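Local coordinates for alanine racemase (PDB 3E6E), which belongs to the alanine racemase family, joins a TIM-barrel domain to a C-terminal domain rich in beta strands, and binds the ligand DCS between two subunits, at residues R7-H12 and T281-Y286; D288-H293 and G310-D315; Q295-L300 and E340-Q345. The protein carries 1 engineered substitution. All coordinates share one frame; numbering follows the deposited sequence.

Interaction 1: residues R7-H12 and T281-Y286; sequences RPTRLH and TVPIGY. With DCS (D-[3-hydroxy-2-methyl-5-phosphonooxymethyl-pyridin-4-ylmethyl]-N,O-cycloserylamide), chain F.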
loop_
_atom_site.group_PDB
_atom_site.type_symbol
_atom_site.label_atom_id
_atom_site.label_comp_id
_atom_site.label_asym_id
_atom_site.label_seq_id
_atom_site.Cartn_x
_atom_site.Cartn_y
_atom_site.Cartn_z
ATOM N N ARG A 7 -6.164 -16.290 -5.324
ATOM C CA ARG A 7 -5.375 -16.509 -4.123
ATOM C C ARG A 7 -6.355 -16.360 -2.972
ATOM O O ARG A 7 -7.045 -15.356 -2.864
ATOM C CB ARG A 7 -4.274 -15.461 -4.016
ATOM C CG ARG A 7 -3.492 -15.527 -2.718
ATOM C CD ARG A 7 -2.462 -14.409 -2.610
ATOM N NE ARG A 7 -3.085 -13.093 -2.616
ATOM C CZ ARG A 7 -2.458 -11.969 -2.294
ATOM N NH1 ARG A 7 -1.181 -12.006 -1.940
ATOM N NH2 ARG A 7 -3.111 -10.810 -2.311
ATOM N N PRO A 8 -6.436 -17.362 -2.093
ATOM C CA PRO A 8 -7.367 -17.278 -0.964
ATOM C C PRO A 8 -7.210 -16.080 -0.001
ATOM O O PRO A 8 -7.989 -15.939 0.950
ATOM C CB PRO A 8 -7.176 -18.624 -0.265
ATOM C CG PRO A 8 -5.739 -18.957 -0.564
ATOM C CD PRO A 8 -5.619 -18.588 -2.021
ATOM N N THR A 9 -6.227 -15.215 -0.221
ATOM C CA THR A 9 -6.070 -14.085 0.684
ATOM C C THR A 9 -7.141 -13.053 0.361
ATOM O O THR A 9 -7.088 -12.409 -0.689
ATOM C CB THR A 9 -4.690 -13.436 0.545
ATOM O OG1 THR A 9 -3.681 -14.436 0.725
ATOM C CG2 THR A 9 -4.498 -12.357 1.604
ATOM N N ARG A 10 -8.102 -12.890 1.272
ATOM C CA ARG A 10 -9.211 -11.952 1.076
ATOM C C ARG A 10 -9.426 -10.918 2.182
ATOM O O ARG A 10 -9.081 -11.135 3.353
ATOM C CB ARG A 10 -10.519 -12.722 0.896
ATOM C CG ARG A 10 -10.513 -13.672 -0.274
ATOM C CD ARG A 10 -11.925 -14.140 -0.613
ATOM N NE ARG A 10 -11.979 -14.819 -1.904
ATOM C CZ ARG A 10 -11.319 -14.409 -2.987
ATOM N NH1 ARG A 10 -10.549 -13.329 -2.932
ATOM N NH2 ARG A 10 -11.428 -15.072 -4.128
ATOM N N LEU A 11 -10.036 -9.800 1.799
ATOM C CA LEU A 11 -10.333 -8.704 2.730
ATOM C C LEU A 11 -11.869 -8.541 2.817
ATOM O O LEU A 11 -12.469 -7.886 1.975
ATOM C CB LEU A 11 -9.659 -7.425 2.198
ATOM C CG LEU A 11 -9.146 -6.295 3.097
ATOM C CD1 LEU A 11 -8.408 -6.818 4.322
ATOM C CD2 LEU A 11 -8.223 -5.426 2.254
ATOM N N HIS A 12 -12.497 -9.152 3.823
ATOM C CA HIS A 12 -13.959 -9.087 3.984
ATOM C C HIS A 12 -14.490 -7.820 4.623
ATOM O O HIS A 12 -14.169 -7.495 5.770
ATOM C CB HIS A 12 -14.474 -10.275 4.792
ATOM C CG HIS A 12 -14.278 -11.590 4.111
ATOM N ND1 HIS A 12 -13.124 -12.335 4.249
ATOM C CD2 HIS A 12 -15.066 -12.271 3.243
ATOM C CE1 HIS A 12 -13.210 -13.417 3.493
ATOM N NE2 HIS A 12 -14.378 -13.402 2.872
ATOM N N THR A 281 2.527 -21.927 5.872
ATOM C CA THR A 281 2.891 -20.831 4.986
ATOM C C THR A 281 1.613 -20.203 4.462
ATOM O O THR A 281 0.744 -20.887 3.931
ATOM C CB THR A 281 3.758 -21.314 3.799
ATOM O OG1 THR A 281 4.969 -21.883 4.293
ATOM C CG2 THR A 281 4.134 -20.152 2.892
ATOM N N VAL A 282 1.516 -18.889 4.628
ATOM C CA VAL A 282 0.348 -18.127 4.209
ATOM C C VAL A 282 0.681 -17.160 3.066
ATOM O O VAL A 282 1.636 -16.381 3.160
ATOM C CB VAL A 282 -0.206 -17.336 5.404
ATOM C CG1 VAL A 282 -1.483 -16.618 5.007
ATOM C CG2 VAL A 282 -0.449 -18.276 6.582
ATOM N N PRO A 283 -0.110 -17.193 1.981
ATOM C CA PRO A 283 0.062 -16.349 0.794
ATOM C C PRO A 283 -0.295 -14.856 0.919
ATOM O O PRO A 283 -1.064 -14.308 0.116
ATOM C CB PRO A 283 -0.771 -17.077 -0.265
ATOM C CG PRO A 283 -1.869 -17.657 0.531
ATOM C CD PRO A 283 -1.150 -18.207 1.744
ATOM N N ILE A 284 0.288 -14.205 1.922
ATOM C CA ILE A 284 0.077 -12.782 2.154
ATOM C C ILE A 284 1.399 -12.218 2.639
ATOM O O ILE A 284 2.011 -12.766 3.558
ATOM C CB ILE A 284 -1.023 -12.532 3.213
ATOM C CG1 ILE A 284 -1.295 -11.034 3.339
ATOM C CG2 ILE A 284 -0.615 -13.128 4.552
ATOM C CD1 ILE A 284 -2.375 -10.700 4.371
ATOM N N GLY A 285 1.843 -11.131 2.011
ATOM C CA GLY A 285 3.119 -10.530 2.378
ATOM C C GLY A 285 3.106 -9.021 2.444
ATOM O O GLY A 285 2.048 -8.405 2.374
ATOM N N TYR A 286 4.278 -8.413 2.552
ATOM C CA TYR A 286 4.317 -6.976 2.669
ATOM C C TYR A 286 3.883 -6.232 1.424
ATOM O O TYR A 286 3.696 -5.019 1.453
ATOM C CB TYR A 286 5.697 -6.500 3.156
ATOM C CG TYR A 286 6.897 -6.928 2.351
ATOM C CD1 TYR A 286 7.214 -6.304 1.142
ATOM C CD2 TYR A 286 7.783 -7.895 2.857
ATOM C CE1 TYR A 286 8.389 -6.617 0.458
ATOM C CE2 TYR A 286 8.963 -8.221 2.185
ATOM C CZ TYR A 286 9.270 -7.573 0.990
ATOM O OH TYR A 286 10.480 -7.817 0.375
HETATM N N1 DCS F . 12.836 -16.374 -6.539
HETATM C C2 DCS F . 11.790 -16.560 -5.583
HETATM C C2A DCS F . 11.219 -17.949 -5.298
HETATM C C3 DCS F . 11.318 -15.414 -4.936
HETATM O O3 DCS F . 10.325 -15.493 -4.019
HETATM C C4 DCS F . 11.917 -14.117 -5.261
HETATM C C4A DCS F . 11.415 -12.894 -4.565
HETATM C C5 DCS F . 12.994 -14.030 -6.263
HETATM C C6 DCS F . 13.415 -15.167 -6.867
HETATM C C5A DCS F . 13.702 -12.710 -6.687
HETATM O O4P DCS F . 14.491 -12.143 -5.614
HETATM P P DCS F . 15.368 -10.783 -5.694
HETATM O O1P DCS F . 16.387 -10.975 -6.726
HETATM O O2P DCS F . 14.481 -9.661 -6.015
HETATM O O3P DCS F . 15.988 -10.587 -4.397
HETATM N N DCS F . 11.787 -12.962 -3.108
HETATM C CA DCS F . 11.423 -11.915 -2.269
HETATM C C DCS F . 10.262 -11.881 -1.444
HETATM O O DCS F . 9.325 -12.860 -1.351
HETATM N ND DCS F . 10.247 -10.749 -0.792
HETATM O OG DCS F . 11.367 -10.020 -1.159
HETATM C CB DCS F . 12.078 -10.733 -2.056
#

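Interaction 2: residues D288-H293 and G310-D315; sequences DGWLRH and GRVCMD. With DCS (D-[3-hydroxy-2-methyl-5-phosphonooxymethyl-pyridin-4-ylmethyl]-N,O-cycloserylamide), chain F.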
loop_
_atom_site.group_PDB
_atom_site.type_symbol
_atom_site.label_atom_id
_atom_site.label_comp_id
_atom_site.label_asym_id
_atom_site.label_seq_id
_atom_site.Cartn_x
_atom_site.Cartn_y
_atom_site.Cartn_z
ATOM N N ASP A 288 1.170 -6.872 0.156
ATOM C CA ASP A 288 -0.264 -6.814 0.395
ATOM C C ASP A 288 -0.525 -5.738 1.435
ATOM O O ASP A 288 -1.663 -5.262 1.595
ATOM C CB ASP A 288 -0.768 -8.147 0.957
ATOM C CG ASP A 288 -0.726 -9.266 -0.052
ATOM O OD1 ASP A 288 -0.665 -10.426 0.394
ATOM O OD2 ASP A 288 -0.773 -9.004 -1.277
ATOM N N GLY A 289 0.541 -5.390 2.156
ATOM C CA GLY A 289 0.449 -4.400 3.210
ATOM C C GLY A 289 0.579 -5.037 4.583
ATOM O O GLY A 289 0.227 -4.435 5.597
ATOM N N TRP A 290 1.061 -6.277 4.605
ATOM C CA TRP A 290 1.283 -7.021 5.851
ATOM C C TRP A 290 2.781 -6.790 6.068
ATOM O O TRP A 290 3.599 -7.674 5.859
ATOM C CB TRP A 290 0.965 -8.503 5.615
ATOM C CG TRP A 290 0.859 -9.339 6.843
ATOM C CD1 TRP A 290 1.725 -10.311 7.249
ATOM C CD2 TRP A 290 -0.177 -9.278 7.845
ATOM N NE1 TRP A 290 1.299 -10.860 8.440
ATOM C CE2 TRP A 290 0.137 -10.245 8.828
ATOM C CE3 TRP A 290 -1.330 -8.500 8.007
ATOM C CZ2 TRP A 290 -0.664 -10.453 9.956
ATOM C CZ3 TRP A 290 -2.126 -8.708 9.133
ATOM C CH2 TRP A 290 -1.786 -9.677 10.091
ATOM N N LEU A 291 3.115 -5.565 6.462
ATOM C CA LEU A 291 4.485 -5.126 6.666
ATOM C C LEU A 291 5.412 -6.016 7.490
ATOM O O LEU A 291 5.012 -6.629 8.480
ATOM C CB LEU A 291 4.482 -3.712 7.256
ATOM C CG LEU A 291 3.707 -2.629 6.497
ATOM C CD1 LEU A 291 4.144 -1.270 7.026
ATOM C CD2 LEU A 291 3.975 -2.709 4.993
ATOM N N ARG A 292 6.673 -6.036 7.074
ATOM C CA ARG A 292 7.707 -6.831 7.704
ATOM C C ARG A 292 7.742 -6.739 9.221
ATOM O O ARG A 292 8.129 -7.694 9.893
ATOM C CB ARG A 292 9.067 -6.463 7.095
ATOM C CG ARG A 292 9.167 -6.883 5.616
ATOM C CD ARG A 292 10.353 -6.298 4.863
ATOM N NE ARG A 292 11.611 -6.941 5.213
ATOM C CZ ARG A 292 12.499 -6.444 6.072
ATOM N NH1 ARG A 292 12.264 -5.282 6.671
ATOM N NH2 ARG A 292 13.620 -7.114 6.338
ATOM N N HIS A 293 7.328 -5.616 9.787
ATOM C CA HIS A 293 7.358 -5.529 11.241
ATOM C C HIS A 293 6.240 -6.271 11.930
ATOM O O HIS A 293 6.008 -6.078 13.121
ATOM C CB HIS A 293 7.348 -4.090 11.703
ATOM C CG HIS A 293 8.682 -3.431 11.621
ATOM N ND1 HIS A 293 9.178 -2.905 10.449
ATOM C CD2 HIS A 293 9.632 -3.232 12.563
ATOM C CE1 HIS A 293 10.379 -2.405 10.676
ATOM N NE2 HIS A 293 10.677 -2.590 11.949
ATOM N N GLY A 310 10.250 -15.928 11.489
ATOM C CA GLY A 310 11.046 -15.613 10.321
ATOM C C GLY A 310 10.579 -14.290 9.730
ATOM O O GLY A 310 9.586 -13.705 10.173
ATOM N N ARG A 311 11.293 -13.802 8.727
ATOM C CA ARG A 311 10.904 -12.550 8.103
ATOM C C ARG A 311 9.679 -12.724 7.232
ATOM O O ARG A 311 9.458 -13.787 6.643
ATOM C CB ARG A 311 12.044 -11.987 7.262
ATOM C CG ARG A 311 13.147 -11.354 8.092
ATOM C CD ARG A 311 12.776 -9.936 8.528
ATOM N NE ARG A 311 13.922 -9.235 9.104
ATOM C CZ ARG A 311 14.367 -9.393 10.348
ATOM N NH1 ARG A 311 13.758 -10.228 11.182
ATOM N NH2 ARG A 311 15.445 -8.728 10.747
ATOM N N VAL A 312 8.874 -11.670 7.184
ATOM C CA VAL A 312 7.677 -11.638 6.377
ATOM C C VAL A 312 8.207 -11.441 4.971
ATOM O O VAL A 312 9.052 -10.565 4.752
ATOM C CB VAL A 312 6.801 -10.437 6.800
ATOM C CG1 VAL A 312 5.668 -10.205 5.791
ATOM C CG2 VAL A 312 6.230 -10.690 8.185
ATOM N N CYS A 313 7.753 -12.258 4.024
ATOM C CA CYS A 313 8.220 -12.123 2.641
ATOM C C CYS A 313 7.312 -11.186 1.879
ATOM O O CYS A 313 6.224 -10.865 2.334
ATOM C CB CYS A 313 8.209 -13.465 1.900
ATOM S SG CYS A 313 9.345 -14.713 2.491
ATOM N N MET A 314 7.771 -10.768 0.706
ATOM C CA MET A 314 7.004 -9.895 -0.173
ATOM C C MET A 314 5.628 -10.523 -0.357
ATOM O O MET A 314 4.612 -9.886 -0.097
ATOM C CB MET A 314 7.715 -9.772 -1.533
ATOM C CG MET A 314 7.096 -8.793 -2.518
ATOM S SD MET A 314 8.074 -8.439 -4.046
ATOM C CE MET A 314 9.298 -7.362 -3.389
ATOM N N ASP A 315 5.606 -11.794 -0.758
ATOM C CA ASP A 315 4.353 -12.507 -1.021
ATOM C C ASP A 315 3.818 -13.548 -0.048
ATOM O O ASP A 315 2.747 -14.105 -0.280
ATOM C CB ASP A 315 4.415 -13.120 -2.411
ATOM C CG ASP A 315 4.161 -12.103 -3.482
ATOM O OD1 ASP A 315 3.020 -11.609 -3.517
ATOM O OD2 ASP A 315 5.082 -11.791 -4.272
HETATM N N1 DCS F . 12.836 -16.374 -6.539
HETATM C C2 DCS F . 11.790 -16.560 -5.583
HETATM C C2A DCS F . 11.219 -17.949 -5.298
HETATM C C3 DCS F . 11.318 -15.414 -4.936
HETATM O O3 DCS F . 10.325 -15.493 -4.019
HETATM C C4 DCS F . 11.917 -14.117 -5.261
HETATM C C4A DCS F . 11.415 -12.894 -4.565
HETATM C C5 DCS F . 12.994 -14.030 -6.263
HETATM C C6 DCS F . 13.415 -15.167 -6.867
HETATM C C5A DCS F . 13.702 -12.710 -6.687
HETATM O O4P DCS F . 14.491 -12.143 -5.614
HETATM P P DCS F . 15.368 -10.783 -5.694
HETATM O O1P DCS F . 16.387 -10.975 -6.726
HETATM O O2P DCS F . 14.481 -9.661 -6.015
HETATM O O3P DCS F . 15.988 -10.587 -4.397
HETATM N N DCS F . 11.787 -12.962 -3.108
HETATM C CA DCS F . 11.423 -11.915 -2.269
HETATM C C DCS F . 10.262 -11.881 -1.444
HETATM O O DCS F . 9.325 -12.860 -1.351
HETATM N ND DCS F . 10.247 -10.749 -0.792
HETATM O OG DCS F . 11.367 -10.020 -1.159
HETATM C CB DCS F . 12.078 -10.733 -2.056
HETATM O O HOH W 1 11.568 -9.627 4.570
#

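Interaction 3: residues Q295-L300 and E340-Q345; sequences QGFTVL and EENTLQ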
loop_
_atom_site.group_PDB
_atom_site.type_symbol
_atom_site.label_atom_id
_atom_site.label_comp_id
_atom_site.label_asym_id
_atom_site.label_seq_id
_atom_site.Cartn_x
_atom_site.Cartn_y
_atom_site.Cartn_z
ATOM N N GLN A 295 6.283 -9.418 12.257
ATOM C CA GLN A 295 6.868 -10.646 12.799
ATOM C C GLN A 295 6.565 -10.697 14.283
ATOM O O GLN A 295 6.507 -9.660 14.943
ATOM C CB GLN A 295 8.383 -10.666 12.667
ATOM C CG GLN A 295 8.935 -10.955 11.311
ATOM C CD GLN A 295 10.443 -11.096 11.355
ATOM O OE1 GLN A 295 10.981 -12.057 11.912
ATOM N NE2 GLN A 295 11.136 -10.126 10.776
ATOM N N GLY A 296 6.406 -11.900 14.815
ATOM C CA GLY A 296 6.125 -12.033 16.233
ATOM C C GLY A 296 4.652 -11.842 16.510
ATOM O O GLY A 296 4.151 -12.254 17.558
ATOM N N PHE A 297 3.959 -11.192 15.578
ATOM C CA PHE A 297 2.529 -10.973 15.725
ATOM C C PHE A 297 1.930 -12.367 15.517
ATOM O O PHE A 297 2.502 -13.185 14.802
ATOM C CB PHE A 297 2.013 -10.002 14.649
ATOM C CG PHE A 297 0.665 -9.402 14.963
ATOM C CD1 PHE A 297 0.542 -8.401 15.923
ATOM C CD2 PHE A 297 -0.483 -9.837 14.300
ATOM C CE1 PHE A 297 -0.703 -7.837 16.219
ATOM C CE2 PHE A 297 -1.733 -9.285 14.588
ATOM C CZ PHE A 297 -1.847 -8.284 15.547
ATOM N N THR A 298 0.789 -12.638 16.145
ATOM C CA THR A 298 0.152 -13.940 16.021
ATOM C C THR A 298 -1.197 -13.883 15.314
ATOM O O THR A 298 -2.044 -13.062 15.650
ATOM C CB THR A 298 -0.052 -14.578 17.402
ATOM O OG1 THR A 298 -0.776 -13.673 18.247
ATOM C CG2 THR A 298 1.299 -14.894 18.031
ATOM N N VAL A 299 -1.388 -14.764 14.334
ATOM C CA VAL A 299 -2.643 -14.830 13.593
ATOM C C VAL A 299 -3.494 -15.985 14.114
ATOM O O VAL A 299 -3.079 -16.705 15.021
ATOM C CB VAL A 299 -2.408 -15.016 12.092
ATOM C CG1 VAL A 299 -1.663 -13.815 11.535
ATOM C CG2 VAL A 299 -1.642 -16.296 11.846
ATOM N N LEU A 300 -4.670 -16.183 13.524
ATOM C CA LEU A 300 -5.568 -17.220 14.005
ATOM C C LEU A 300 -5.891 -18.382 13.083
ATOM O O LEU A 300 -6.325 -18.213 11.939
ATOM C CB LEU A 300 -6.865 -16.569 14.483
ATOM C CG LEU A 300 -6.620 -15.496 15.545
ATOM C CD1 LEU A 300 -7.891 -14.687 15.780
ATOM C CD2 LEU A 300 -6.154 -16.156 16.837
ATOM N N GLU A 340 -10.741 -15.848 20.271
ATOM C CA GLU A 340 -9.629 -14.931 20.029
ATOM C C GLU A 340 -10.024 -13.832 19.057
ATOM O O GLU A 340 -10.891 -14.026 18.199
ATOM C CB GLU A 340 -8.429 -15.686 19.456
ATOM C CG GLU A 340 -7.897 -16.753 20.385
ATOM C CD GLU A 340 -7.451 -16.189 21.722
ATOM O OE1 GLU A 340 -7.346 -16.962 22.701
ATOM O OE2 GLU A 340 -7.194 -14.969 21.788
ATOM N N GLU A 341 -9.381 -12.676 19.184
ATOM C CA GLU A 341 -9.671 -11.542 18.310
ATOM C C GLU A 341 -8.434 -10.764 17.892
ATOM O O GLU A 341 -7.602 -10.388 18.719
ATOM C CB GLU A 341 -10.627 -10.545 18.992
ATOM C CG GLU A 341 -12.065 -10.528 18.469
ATOM C CD GLU A 341 -12.554 -9.133 18.032
ATOM O OE1 GLU A 341 -12.387 -8.783 16.842
ATOM O OE2 GLU A 341 -13.101 -8.387 18.881
ATOM N N ASN A 342 -8.317 -10.533 16.593
ATOM C CA ASN A 342 -7.241 -9.718 16.082
ATOM C C ASN A 342 -7.973 -8.518 15.521
ATOM O O ASN A 342 -8.878 -8.653 14.694
ATOM C CB ASN A 342 -6.443 -10.436 15.007
ATOM C CG ASN A 342 -5.187 -11.043 15.557
ATOM O OD1 ASN A 342 -4.829 -10.774 16.696
ATOM N ND2 ASN A 342 -4.499 -11.847 14.760
ATOM N N THR A 343 -7.607 -7.349 16.033
ATOM C CA THR A 343 -8.235 -6.093 15.647
ATOM C C THR A 343 -7.240 -5.229 14.913
ATOM O O THR A 343 -6.038 -5.404 15.051
ATOM C CB THR A 343 -8.659 -5.317 16.874
ATOM O OG1 THR A 343 -7.486 -4.767 17.497
ATOM C CG2 THR A 343 -9.365 -6.225 17.860
ATOM N N LEU A 344 -7.733 -4.280 14.138
ATOM C CA LEU A 344 -6.835 -3.397 13.426
ATOM C C LEU A 344 -5.921 -2.677 14.438
ATOM O O LEU A 344 -4.725 -2.504 14.188
ATOM C CB LEU A 344 -7.643 -2.377 12.630
ATOM C CG LEU A 344 -7.355 -2.347 11.135
ATOM C CD1 LEU A 344 -7.689 -3.698 10.519
ATOM C CD2 LEU A 344 -8.183 -1.243 10.505
ATOM N N GLN A 345 -6.476 -2.267 15.577
ATOM C CA GLN A 345 -5.683 -1.573 16.583
ATOM C C GLN A 345 -4.457 -2.376 16.946
ATOM O O GLN A 345 -3.340 -1.847 16.952
ATOM C CB GLN A 345 -6.497 -1.320 17.847
ATOM C CG GLN A 345 -6.793 0.147 18.099
ATOM C CD GLN A 345 -5.542 0.986 18.217
ATOM O OE1 GLN A 345 -4.758 0.825 19.152
ATOM N NE2 GLN A 345 -5.348 1.894 17.265
#

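Interaction 1: residues R7-H12 and T281-Y286
The inverse gamma turn centred on Pro-283 meets Arg-7 and Thr-9, between the strand 277-282 and the ligand-pocket residue Tyr-286. The carbonyl of Pro-283 is the focus of the contact. Thr-9 OG1 donates a hydrogen bond to Pro-283 O at 2.7 Å. The hydroxyl stands above the carbonyl plane, 64° out of it, so it does not follow a lone pair. The first torsion of Thr-9 divides the work of its two branches. OG1 lies beside the backbone N and takes the carbonyl, while CG2 lies anti to that N (OG1 torsion -55°) and rests 3.8 Å from Ile-284 CB. The two side chains cross at about a right angle. Arg-7 runs past the Pro-283 ring in the opposite direction, with its CD 3.9 Å from Pro-283 CB. The same CD is 3.1 Å from Pro-283 O. A bend at chi3 (62°) brings the guanidinium over Thr-9, whose CB sits 3.5 Å above its plane near the rim. The guanidinium is paired with Asp-288, whose OD1 forms a salt bridge with NH1. Pro-8 adds an apolar touch, CG to Pro-283 CG at 4.2 Å. Farther along the chain, Tyr-286 OH makes a weak hydrogen bond of 2.8 Å to DCS OG. DCS is also hydrogen-bonded to Tyr-267 and to Arg-222 and Tyr-356 of the second subunit. Thr-9 OG1 is also bonded to Ser-251 OG. The buried hydroxyl therefore joins the N-terminal segment to both the turn and the strand 249-259, and the carbonyl of the turn is satisfied by a side chain.

Interaction 2: residues D288-H293 and G310-D315
Two loops of the C-terminal domain meet at the wall of the DCS pocket, where Val-312 packs against Trp-290 and Arg-292. The valine CG1 lies anti to its backbone N (chi1 169°). This places CG1 3.3 Å from Trp-290 O and 4.2 Å from Trp-290 CD1. Its CG2 turns instead to the backbone of Arg-292, 3.9 Å from Arg-292 O. A water joins the loops on the polar side: it accepts from Arg-292 NE at 2.8 Å and donates to Val-312 O at 2.7 Å. The loop 288-293 leads from strand 277-282 to strand 298-301. The loop 310-315 leads from strand 304-309 to strand 317-321, so both are connections between strands of the mixed beta sheet. The two arginines bring like charges close together. Arg-292 NH2 comes to the edge of the Arg-311 guanidinium, near its plane, 3.5 Å from Arg-311 NE. The planes are 82° apart, and no hydrogen bond joins these two donors. On the pocket side, Cys-313 CB is 3.5 Å from DCS O. Asp-288 and Asp-315 have no direct contact, but both form salt bridges with Arg-365. Asp-315 also pairs with Lys-40 of the second subunit.

Interaction 3: residues Q295-L300 and E340-Q345
Strand 298-301 of the mixed beta sheet of the C-terminal domain meets the short strand 340-342, whose Asn-342 reaches across to Thr-298 and Phe-297. The strand segments 298-300 and 340-342 run at 118° to each other, with axes 7.7 Å apart. The asparagine side chain spans this gap. Its ND2 donates to Thr-298 O at 2.9 Å. The bond is almost straight (179°). The donor lies in the carbonyl plane on a lone pair, and the acceptor lies in the amide plane of Asn-342. Both groups are thus turned to suit the same bond. Weak hydrogen bonds from ND2 to Leu-333 O and from Arg-305 to OD1 probably help to fix the rotation of the amide. Phe-297 slides past this amide in the opposite direction, its ring tilted 31° from the amide plane. The ring atom CE2 is 3.8 Å from Asn-342 ND2. Phe-297 CG is anti to the backbone N, which carries the ring toward Asn-342 and against helix 344-351. Thr-343 is the N-cap of that helix, with OG1 bonded to Met-346 N. At the other end of the contact, Leu-300 and Glu-340 cross at about a right angle. Of the glutamate side chain, CB and CG do the touching: Leu-300 CD2 is 3.5 Å from Glu-340 CB. A bend at chi2 leads the carboxylate away to a salt bridge with Arg-305, which also bonds Thr-298 OG1. The second methyl of the leucine, CD1, lies along the backbone of the short strand, 3.9 Å from Glu-340 O.

From the N terminus, interaction 1 closes a loop of 268 residues. It brings the first strand region back to the end of strand 277-282, with all eight strands of the parallel sheet in between. Interaction 1 is complete before interaction 2 opens, so the two are in series. Interactions 2 and 3 cross, because 295-300 falls between 288-293 and 310-315, while 340-345 follows both. Interaction 2 closes the hairpin region holding strands 298-301 and 304-309. Interaction 3 ties the first of these strands to strand 340-342, just ahead of helix 344-351. Interactions 1 and 2 touch each other, DCS and the second subunit. Interaction 3 touches interaction 2 through Val-299 and Trp-290.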